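PDB 3OK8: BAR/IMD domain-containing adapter protein 2-like 2 from Mus musculus, which binds phosphoinositides through its dimeric I-BAR (IMD) domain and induces planar or gently curved membrane structures. Local coordinates for residues L65-S68 and T69-L73; L211-R214 and V215-K219. All blocks are in the same frame, centred on the assembly; numbering follows the deposited sequence. Where two conformers were deposited one is given.

Contact 1 of 2, residues L65-S68 and T69-L73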
# COMPACT_ATOMS: atom_id res chain seq x y z
N LEU A 65 -22.88 18.42 -1.84
CA LEU A 65 -23.22 19.23 -0.68
C LEU A 65 -24.06 20.41 -1.13
O LEU A 65 -24.99 20.79 -0.44
CB LEU A 65 -21.98 19.72 0.07
CG LEU A 65 -21.28 18.64 0.90
CD1 LEU A 65 -20.14 19.26 1.69
CD2 LEU A 65 -22.27 17.97 1.84
N GLN A 66 -23.70 20.97 -2.29
CA GLN A 66 -24.40 22.12 -2.89
C GLN A 66 -25.80 21.81 -3.39
O GLN A 66 -26.65 22.70 -3.47
CB GLN A 66 -23.60 22.69 -4.06
CG GLN A 66 -22.96 24.02 -3.77
CD GLN A 66 -22.10 23.98 -2.54
OE1 GLN A 66 -21.10 23.26 -2.49
NE2 GLN A 66 -22.46 24.77 -1.53
N SER A 67 -26.02 20.55 -3.73
CA SER A 67 -27.26 20.10 -4.35
C SER A 67 -28.49 20.26 -3.44
O SER A 67 -28.40 20.79 -2.33
CB SER A 67 -27.13 18.63 -4.79
OG SER A 67 -27.56 17.76 -3.75
N SER A 68 -29.62 19.78 -3.94
CA SER A 68 -30.90 19.94 -3.25
C SER A 68 -31.36 18.68 -2.51
O SER A 68 -32.08 18.78 -1.54
CB SER A 68 -31.97 20.38 -4.25
OG SER A 68 -32.25 19.33 -5.15
N THR A 69 -30.94 17.50 -2.95
CA THR A 69 -31.32 16.29 -2.23
C THR A 69 -30.17 15.34 -1.88
O THR A 69 -30.38 14.34 -1.18
CB THR A 69 -32.41 15.50 -2.98
OG1 THR A 69 -31.90 15.12 -4.26
CG2 THR A 69 -33.72 16.34 -3.13
N SER A 70 -28.96 15.65 -2.32
CA SER A 70 -27.81 14.75 -2.10
C SER A 70 -26.80 15.26 -1.06
O SER A 70 -25.62 14.92 -1.12
CB SER A 70 -27.07 14.44 -3.42
OG SER A 70 -27.96 14.23 -4.51
N GLN A 71 -27.27 16.06 -0.10
CA GLN A 71 -26.41 16.62 0.95
C GLN A 71 -25.71 15.55 1.80
O GLN A 71 -24.52 15.67 2.10
CB GLN A 71 -27.20 17.56 1.87
CG GLN A 71 -27.78 18.79 1.17
CD GLN A 71 -29.16 18.52 0.58
OE1 GLN A 71 -29.42 17.45 0.05
NE2 GLN A 71 -30.04 19.51 0.67
N ILE A 72 -26.46 14.54 2.21
CA ILE A 72 -25.97 13.46 3.06
C ILE A 72 -24.95 12.58 2.32
O ILE A 72 -23.93 12.19 2.88
CB ILE A 72 -27.15 12.62 3.61
CG1 ILE A 72 -27.98 13.45 4.61
CG2 ILE A 72 -26.63 11.34 4.26
CD1 ILE A 72 -29.40 12.93 4.84
N LEU A 73 -25.23 12.28 1.06
CA LEU A 73 -24.27 11.57 0.21
C LEU A 73 -23.05 12.45 -0.00
O LEU A 73 -21.92 11.96 -0.04
CB LEU A 73 -24.91 11.20 -1.12
CG LEU A 73 -26.03 10.17 -0.98
CD1 LEU A 73 -26.92 10.14 -2.21
CD2 LEU A 73 -25.46 8.78 -0.65
O HOH W 1 -29.74 16.31 -5.41
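L65 and Q71 bring their CA atoms to 4.4 Å where the chain leaves helix 5-66 at S67, turns through S68-S70 and enters helix 71-147. S67 OG holds the turn together. It accepts the backbone N-H of S70 at 2.9 Å, with an N-H...O angle of 148°, and it also hydrogen-bonds to A64 O of the helix just ended. A water donates to S67 OG at 3.1 Å, accepts from T69 N at 3.0 Å and shares a hydrogen bond with S70 OG. One hydroxyl and one water thus serve both limbs of the turn. Q71 closes the other side. Its chain bends at chi2 (88°), which carries the amide back over the turn, and NE2 gives a weak bond to S68 O at 3.1 Å. With an alanine in place of Q71, S68 O would probably lose this donor. L65 CD2 comes up against the backbone oxygen of Q71, at 3.2 Å. S68 OG makes a weak hydrogen bond to E179 of the second subunit, and K183 of that subunit packs on T69 and S70. This is the turn of a helical hairpin, at one end of the subunit's three-helix bundle, resting on helix 153-217 of the second subunit.

Contact 2 of 2, residues L211-R214 and V215-K219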
# COMPACT_ATOMS: atom_id res chain seq x y z
N LEU A 211 -11.93 2.29 10.33
CA LEU A 211 -12.78 1.72 9.29
C LEU A 211 -13.94 0.92 9.88
O LEU A 211 -14.94 0.72 9.21
CB LEU A 211 -11.98 0.88 8.30
CG LEU A 211 -11.18 1.70 7.28
CD1 LEU A 211 -10.70 0.81 6.15
CD2 LEU A 211 -12.02 2.84 6.73
N GLN A 212 -13.81 0.49 11.12
CA GLN A 212 -14.86 -0.30 11.74
C GLN A 212 -16.05 0.58 12.07
O GLN A 212 -17.20 0.12 12.13
CB GLN A 212 -14.34 -1.02 12.99
CG GLN A 212 -13.20 -1.97 12.66
CD GLN A 212 -12.96 -3.01 13.73
OE1 GLN A 212 -13.04 -4.21 13.47
NE2 GLN A 212 -12.68 -2.57 14.94
N ASN A 213 -15.78 1.87 12.27
CA ASN A 213 -16.84 2.82 12.50
C ASN A 213 -17.25 3.54 11.21
O ASN A 213 -18.43 3.66 10.95
CB ASN A 213 -16.48 3.80 13.62
CG ASN A 213 -15.56 4.91 13.17
OD1 ASN A 213 -15.98 5.85 12.49
ND2 ASN A 213 -14.29 4.80 13.53
N ARG A 214 -16.29 3.98 10.39
CA ARG A 214 -16.66 4.65 9.15
C ARG A 214 -17.67 3.81 8.38
O ARG A 214 -18.70 4.32 7.98
CB ARG A 214 -15.44 4.92 8.27
CG ARG A 214 -14.43 5.91 8.82
CD ARG A 214 -15.06 7.17 9.35
NE ARG A 214 -14.05 8.15 9.72
CZ ARG A 214 -13.24 8.05 10.78
NH1 ARG A 214 -12.35 9.00 11.03
NH2 ARG A 214 -13.33 7.00 11.59
N VAL A 215 -17.37 2.54 8.17
CA VAL A 215 -18.29 1.66 7.43
C VAL A 215 -19.72 1.67 8.01
O VAL A 215 -20.70 1.47 7.28
CB VAL A 215 -17.75 0.21 7.31
CG1 VAL A 215 -16.35 0.21 6.64
CG2 VAL A 215 -17.70 -0.49 8.67
N LEU A 216 -19.83 1.91 9.31
CA LEU A 216 -21.13 1.99 9.96
C LEU A 216 -21.77 3.37 9.76
O LEU A 216 -22.97 3.47 9.49
CB LEU A 216 -20.99 1.68 11.46
CG LEU A 216 -20.65 0.23 11.80
CD1 LEU A 216 -20.18 0.12 13.25
CD2 LEU A 216 -21.86 -0.67 11.54
N LEU A 217 -20.98 4.43 9.89
CA LEU A 217 -21.53 5.77 9.73
C LEU A 217 -21.93 6.07 8.27
O LEU A 217 -22.78 6.92 8.01
CB LEU A 217 -20.55 6.82 10.25
CG LEU A 217 -20.13 6.67 11.71
CD1 LEU A 217 -19.05 7.67 12.10
CD2 LEU A 217 -21.33 6.79 12.63
N TRP A 218 -21.32 5.35 7.34
CA TRP A 218 -21.55 5.58 5.92
C TRP A 218 -22.61 4.68 5.31
O TRP A 218 -22.78 4.64 4.10
CB TRP A 218 -20.25 5.41 5.13
CG TRP A 218 -19.15 6.37 5.48
CD1 TRP A 218 -19.28 7.61 6.06
CD2 TRP A 218 -17.76 6.19 5.23
NE1 TRP A 218 -18.04 8.19 6.21
CE2 TRP A 218 -17.09 7.34 5.70
CE3 TRP A 218 -17.00 5.15 4.67
CZ2 TRP A 218 -15.70 7.49 5.62
CZ3 TRP A 218 -15.62 5.30 4.59
CH2 TRP A 218 -14.98 6.46 5.07
N LYS A 219 -23.28 3.93 6.15
CA LYS A 219 -24.34 3.13 5.67
C LYS A 219 -25.40 4.19 5.54
O LYS A 219 -25.34 5.23 6.15
CB LYS A 219 -24.76 2.12 6.71
CG LYS A 219 -24.22 0.73 6.55
CD LYS A 219 -25.02 -0.26 7.35
CE LYS A 219 -24.73 -0.17 8.86
NZ LYS A 219 -24.85 1.18 9.46
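N213 O receives two backbone N-H groups from the next turn of the helix. L217 N reaches it at 2.9 Å, as the regular i to i+4 bond. L216 N lies at 2.8 Å, but its N-H...O angle of 128° makes that bond weak. R214 O accepts W218 N at 2.9 Å, and this bond carries the pattern to the residue where helical geometry ends. The indole of W218 folds back along the helix, with CG beside its own backbone N (chi1 -63°). One ring face lies against R214. R214 CB sits over the six-membered ring, 3.5 Å from its centroid, in a CH-pi contact, and R214 O lies over a face of the indole too. The arginine chain bends at chi2, and CG and CD run past the ring near CZ2. In one of the two R214 conformers the guanidinium plane is 77° from that of the indole, and NH2 makes tentative weak hydrogen bonds to N213 OD1 and M210 O. N213 OD1 also meets L217 CD1 at 3.6 Å. Beyond the helix end, K219 NZ donates to L216 O at 3.0 Å, in the carbonyl plane on a lone pair. V215 lies along the preceding turn, its two methyls near L211 O. The W218 ring packs on I76, M80 and T83 of helix 71-147, and NE1 makes a weak hydrogen bond to Q79. L211, Q212, V215 and W218 also pack against F200, L201, N198 and S197 of the second subunit, respectively, so this helix end contacts both helix 71-147 and the partner chain.

Contact 1 comes first along the chain, at the turn from helix 5-66 into helix 71-147. Contact 2 lies at the C-terminal end of helix 153-217, the helix that follows. Their centres are 19 Å apart and their nearest atoms about 7 Å, without touching. Both lie on the same side of the chain's centre, near one end of the elongated three-helix unit. Helix 71-147 links them: it starts in contact 1, and its I76, M80 and T83 meet W218, and T83 also meets R214, of contact 2. Both also touch the second subunit, so this end of the bundle takes part in the antiparallel dimer of the membrane-binding IMD domain.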